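Local coordinates for endoglucanase (Ruminococcus champanellensis, PDB 6WQV), which probably hydrolyses internal beta-1,4 linkages of cellulose and related plant polysaccharides as a broad-specificity endoglucanase of glycoside hydrolase family 5, at residues Y113-I118 against H156-G161; T191-V196 against R206-P211. One frame throughout, in Å; residues are numbered along the deposited sequence.

Contact 1 of 2, residues Y113-I118 against H156-G161; sequences YCILNI and HLIFEG
H156 sets its imidazole against the phenol of Y113: H156 CD2 lies 3.5 Å above the plane of the Y113 ring, over its centre, and the two planes are inclined by 34°. Both rings are swung beside their own backbone N (chi1 -71° in each), which brings them together at the start of the strands. The carbonyl O of H156 opens the parallel ladder by accepting C114 N at 2.8 Å. L157 sends CD1 to C114 CB, 3.9 Å away; C114, whose small side chain also meets V107 and I108 of helix 94-108, takes the methyl. I158 is gripped twice: its N donates to C114 O, and its O accepts L116 N at 3.0 Å. Its side chain lies alongside I115, CB against CG1, two beta-branched residues suited to extended strands and to the barrel interior. F159 follows on the other face with L157 and L116, its ring directed to W143. E160 N closes the ladder on L116 O at 2.9 Å, the donor tilted 29° from the carbonyl plane. The extended E160 side chain brings OE1 to 3.6 Å from N117 ND2, too far to bond; OE1 instead forms a salt bridge with R75, while N117 OD1 accepts V78 N and ND2 bonds H119 ND1. The chemistry is thus divided by face: apolar groups seal the helix side, while carboxylate and amide gather at the C-terminal end of the interior.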
# COMPACT_ATOMS: atom_id res chain seq x y z
N TYR A 113 -8.56 10.42 3.53
CA TYR A 113 -7.59 9.59 4.24
C TYR A 113 -6.39 9.34 3.34
O TYR A 113 -6.50 9.26 2.12
CB TYR A 113 -8.23 8.27 4.67
CG TYR A 113 -9.21 8.51 5.79
CD1 TYR A 113 -10.52 8.84 5.53
CD2 TYR A 113 -8.79 8.47 7.11
CE1 TYR A 113 -11.41 9.09 6.55
CE2 TYR A 113 -9.67 8.73 8.14
CZ TYR A 113 -10.97 9.04 7.86
OH TYR A 113 -11.85 9.29 8.89
N CYS A 114 -5.22 9.25 3.97
CA CYS A 114 -3.96 9.08 3.25
C CYS A 114 -3.12 8.03 3.97
O CYS A 114 -2.99 8.07 5.19
CB CYS A 114 -3.21 10.40 3.19
SG CYS A 114 -1.69 10.34 2.24
N ILE A 115 -2.57 7.10 3.20
CA ILE A 115 -1.66 6.08 3.69
C ILE A 115 -0.30 6.36 3.07
O ILE A 115 -0.17 6.41 1.84
CB ILE A 115 -2.14 4.68 3.32
CG1 ILE A 115 -3.48 4.38 4.00
CG2 ILE A 115 -1.10 3.62 3.69
CD1 ILE A 115 -4.26 3.31 3.29
N LEU A 116 0.71 6.54 3.91
CA LEU A 116 2.08 6.80 3.50
C LEU A 116 2.95 5.64 3.95
O LEU A 116 2.90 5.26 5.13
CB LEU A 116 2.57 8.09 4.16
CG LEU A 116 4.03 8.48 3.94
CD1 LEU A 116 4.24 8.76 2.46
CD2 LEU A 116 4.42 9.67 4.78
N ASN A 117 3.75 5.08 3.04
CA ASN A 117 4.54 3.88 3.33
C ASN A 117 6.01 4.07 2.96
O ASN A 117 6.46 5.15 2.59
CB ASN A 117 3.94 2.63 2.65
CG ASN A 117 4.28 2.52 1.17
OD1 ASN A 117 5.04 3.32 0.63
ND2 ASN A 117 3.72 1.50 0.52
N ILE A 118 6.78 2.98 3.15
CA ILE A 118 8.01 2.73 2.40
C ILE A 118 7.70 1.57 1.45
O ILE A 118 6.97 0.64 1.81
CB ILE A 118 9.23 2.45 3.30
CG1 ILE A 118 9.20 1.07 3.95
CG2 ILE A 118 9.37 3.51 4.39
CD1 ILE A 118 10.41 0.80 4.86
N HIS A 156 -6.43 11.35 9.79
CA HIS A 156 -6.57 11.02 8.38
C HIS A 156 -5.29 10.46 7.79
O HIS A 156 -5.34 9.84 6.73
CB HIS A 156 -7.03 12.23 7.57
CG HIS A 156 -8.45 12.61 7.82
ND1 HIS A 156 -8.83 13.43 8.86
CD2 HIS A 156 -9.58 12.28 7.16
CE1 HIS A 156 -10.14 13.60 8.83
NE2 HIS A 156 -10.62 12.91 7.81
N LEU A 157 -4.14 10.67 8.43
CA LEU A 157 -2.88 10.14 7.94
C LEU A 157 -2.52 8.86 8.68
O LEU A 157 -2.44 8.85 9.93
CB LEU A 157 -1.74 11.15 8.06
CG LEU A 157 -0.40 10.72 7.47
CD1 LEU A 157 -0.52 10.46 5.98
CD2 LEU A 157 0.64 11.79 7.78
N ILE A 158 -2.31 7.80 7.92
CA ILE A 158 -1.92 6.48 8.41
C ILE A 158 -0.52 6.19 7.89
O ILE A 158 -0.22 6.45 6.72
CB ILE A 158 -2.92 5.44 7.85
CG1 ILE A 158 -4.33 5.72 8.36
CG2 ILE A 158 -2.47 4.02 8.17
CD1 ILE A 158 -5.40 5.03 7.54
N PHE A 159 0.34 5.65 8.75
CA PHE A 159 1.64 5.18 8.31
C PHE A 159 1.61 3.66 8.11
O PHE A 159 1.08 2.93 8.96
CB PHE A 159 2.72 5.45 9.36
CG PHE A 159 2.93 6.90 9.73
CD1 PHE A 159 2.64 7.94 8.87
CD2 PHE A 159 3.49 7.19 10.96
CE1 PHE A 159 2.88 9.25 9.26
CE2 PHE A 159 3.74 8.48 11.34
CZ PHE A 159 3.42 9.51 10.50
N GLU A 160 2.19 3.19 7.00
CA GLU A 160 2.34 1.77 6.68
C GLU A 160 3.83 1.44 6.65
O GLU A 160 4.58 2.00 5.84
CB GLU A 160 1.69 1.42 5.34
CG GLU A 160 1.95 -0.02 4.96
CD GLU A 160 1.18 -0.49 3.76
OE1 GLU A 160 1.16 0.25 2.76
OE2 GLU A 160 0.62 -1.60 3.83
N GLY A 161 4.26 0.51 7.52
CA GLY A 161 5.69 0.38 7.81
C GLY A 161 6.54 -0.22 6.71
O GLY A 161 7.73 0.10 6.60

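Contact 2 of 2, residues T191-V196 against R206-P211; sequences TFVNTV and RCLMVP
F192 reaches from helix 179-197 across to three consecutive residues of strand 208-211. With CG anti to the backbone N (chi1 158°), the ring extends toward the sheet; its CD2 meets V210 CG1 at 3.8 Å, the methyl lying at the ring edge, while CE2 touches L208 CB and comes within 3.5 Å of M209 O. A large flat side chain suits this place because it spans the gap between a helix and a strand whose local axes come within 9.9 Å. Replacing the ring with an alanine methyl is likely to leave V210 CG1 and L208 CB without their aromatic partner and open a gap between helix and strand. V193, one residue on, offers its CG2 methyl to L208 CD1 at 4.2 Å. One turn after F192, V196 places CG1 4.0 Å from L208 CD2, the two side chains overlapping alongside and pointing opposite ways. L208 therefore divides its two methyls between the valines and gives CB to the ring, a task for which a forked leucine is well shaped. No hydrogen bond crosses; the side-chain contacts are apolar, with one backbone carbonyl near the ring. Helix and strand run nearly antiparallel, at 163°, as is characteristic of an alpha-helix packed on the outside of a TIM barrel against the strand that follows it.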
# COMPACT_ATOMS: atom_id res chain seq x y z
N THR A 191 9.72 -3.21 15.13
CA THR A 191 10.58 -2.03 15.16
C THR A 191 9.84 -0.81 14.63
O THR A 191 9.92 0.28 15.22
CB THR A 191 11.83 -2.29 14.33
OG1 THR A 191 12.58 -3.34 14.96
CG2 THR A 191 12.69 -1.05 14.24
N PHE A 192 9.15 -0.96 13.50
CA PHE A 192 8.40 0.16 12.94
C PHE A 192 7.43 0.75 13.95
O PHE A 192 7.38 1.97 14.15
CB PHE A 192 7.67 -0.33 11.67
CG PHE A 192 6.47 0.51 11.29
CD1 PHE A 192 6.62 1.81 10.85
CD2 PHE A 192 5.20 -0.04 11.34
CE1 PHE A 192 5.50 2.57 10.48
CE2 PHE A 192 4.08 0.71 10.98
CZ PHE A 192 4.24 2.01 10.56
N VAL A 193 6.64 -0.10 14.61
CA VAL A 193 5.66 0.40 15.57
C VAL A 193 6.37 1.12 16.71
O VAL A 193 5.99 2.24 17.09
CB VAL A 193 4.76 -0.75 16.06
CG1 VAL A 193 3.90 -0.29 17.22
CG2 VAL A 193 3.90 -1.27 14.92
N ASN A 194 7.41 0.50 17.27
CA ASN A 194 8.13 1.14 18.37
C ASN A 194 8.70 2.49 17.95
O ASN A 194 8.68 3.45 18.73
CB ASN A 194 9.27 0.24 18.86
CG ASN A 194 8.79 -1.03 19.52
OD1 ASN A 194 7.65 -1.14 19.96
ND2 ASN A 194 9.68 -2.02 19.60
N THR A 195 9.24 2.57 16.73
CA THR A 195 9.88 3.79 16.25
C THR A 195 8.88 4.93 16.15
O THR A 195 9.17 6.07 16.52
CB THR A 195 10.54 3.51 14.90
OG1 THR A 195 11.60 2.55 15.06
CG2 THR A 195 11.08 4.79 14.24
N VAL A 196 7.67 4.63 15.65
CA VAL A 196 6.66 5.67 15.53
C VAL A 196 6.17 6.12 16.90
O VAL A 196 6.05 7.32 17.17
CB VAL A 196 5.51 5.17 14.63
CG1 VAL A 196 4.34 6.14 14.69
CG2 VAL A 196 5.98 4.96 13.20
N ARG A 206 -1.86 7.45 16.38
CA ARG A 206 -2.09 7.24 14.95
C ARG A 206 -2.30 5.76 14.64
O ARG A 206 -1.64 4.89 15.21
CB ARG A 206 -0.87 7.74 14.17
CG ARG A 206 -1.06 7.79 12.65
CD ARG A 206 0.12 8.45 11.93
NE ARG A 206 0.48 9.71 12.56
CZ ARG A 206 -0.22 10.84 12.48
NH1 ARG A 206 -1.33 10.89 11.76
NH2 ARG A 206 0.19 11.92 13.13
N CYS A 207 -3.21 5.47 13.72
CA CYS A 207 -3.34 4.10 13.23
C CYS A 207 -2.19 3.77 12.28
O CYS A 207 -1.76 4.61 11.48
CB CYS A 207 -4.68 3.91 12.53
SG CYS A 207 -6.07 3.82 13.67
N LEU A 208 -1.68 2.54 12.39
CA LEU A 208 -0.54 2.09 11.62
C LEU A 208 -0.88 0.79 10.91
O LEU A 208 -1.64 -0.04 11.42
CB LEU A 208 0.65 1.85 12.55
CG LEU A 208 1.01 2.98 13.52
CD1 LEU A 208 2.15 2.50 14.42
CD2 LEU A 208 1.37 4.24 12.78
N MET A 209 -0.31 0.61 9.72
CA MET A 209 -0.54 -0.58 8.90
C MET A 209 0.76 -1.37 8.78
O MET A 209 1.85 -0.79 8.68
CB MET A 209 -1.05 -0.19 7.50
CG MET A 209 -2.52 0.22 7.45
SD MET A 209 -3.00 0.99 5.88
CE MET A 209 -2.34 -0.24 4.80
N VAL A 210 0.63 -2.69 8.83
CA VAL A 210 1.77 -3.61 8.68
C VAL A 210 1.40 -4.75 7.74
O VAL A 210 0.28 -5.27 7.80
CB VAL A 210 2.24 -4.17 10.03
CG1 VAL A 210 2.92 -3.10 10.88
CG2 VAL A 210 1.07 -4.82 10.80
N PRO A 211 2.33 -5.18 6.89
CA PRO A 211 2.05 -6.33 6.02
C PRO A 211 2.49 -7.65 6.61
O PRO A 211 3.39 -7.69 7.46
CB PRO A 211 2.90 -6.02 4.78
CG PRO A 211 4.13 -5.39 5.39
CD PRO A 211 3.64 -4.57 6.59

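In the fold
Following the chain from the N terminus, strand 113-117 comes first, helix 129-149 crosses over the outside, and strand 157-160 returns beside it; contact 1 closes this right-handed beta-alpha-beta unit. The chain then passes through helix 179-197, and contact 2 closes the loop of about ten residues leading from that helix into strand 208-211. The two closures are in series, neither nested nor crossed. They meet because strand 157-160 lies between the other two strands: F159 O probably bonds M209 N, L157 O probably accepts R206 NH1, and the F192 ring packs against G161 N. Together they join the third, fourth and fifth strands of the eight-stranded barrel to its outer helical layer.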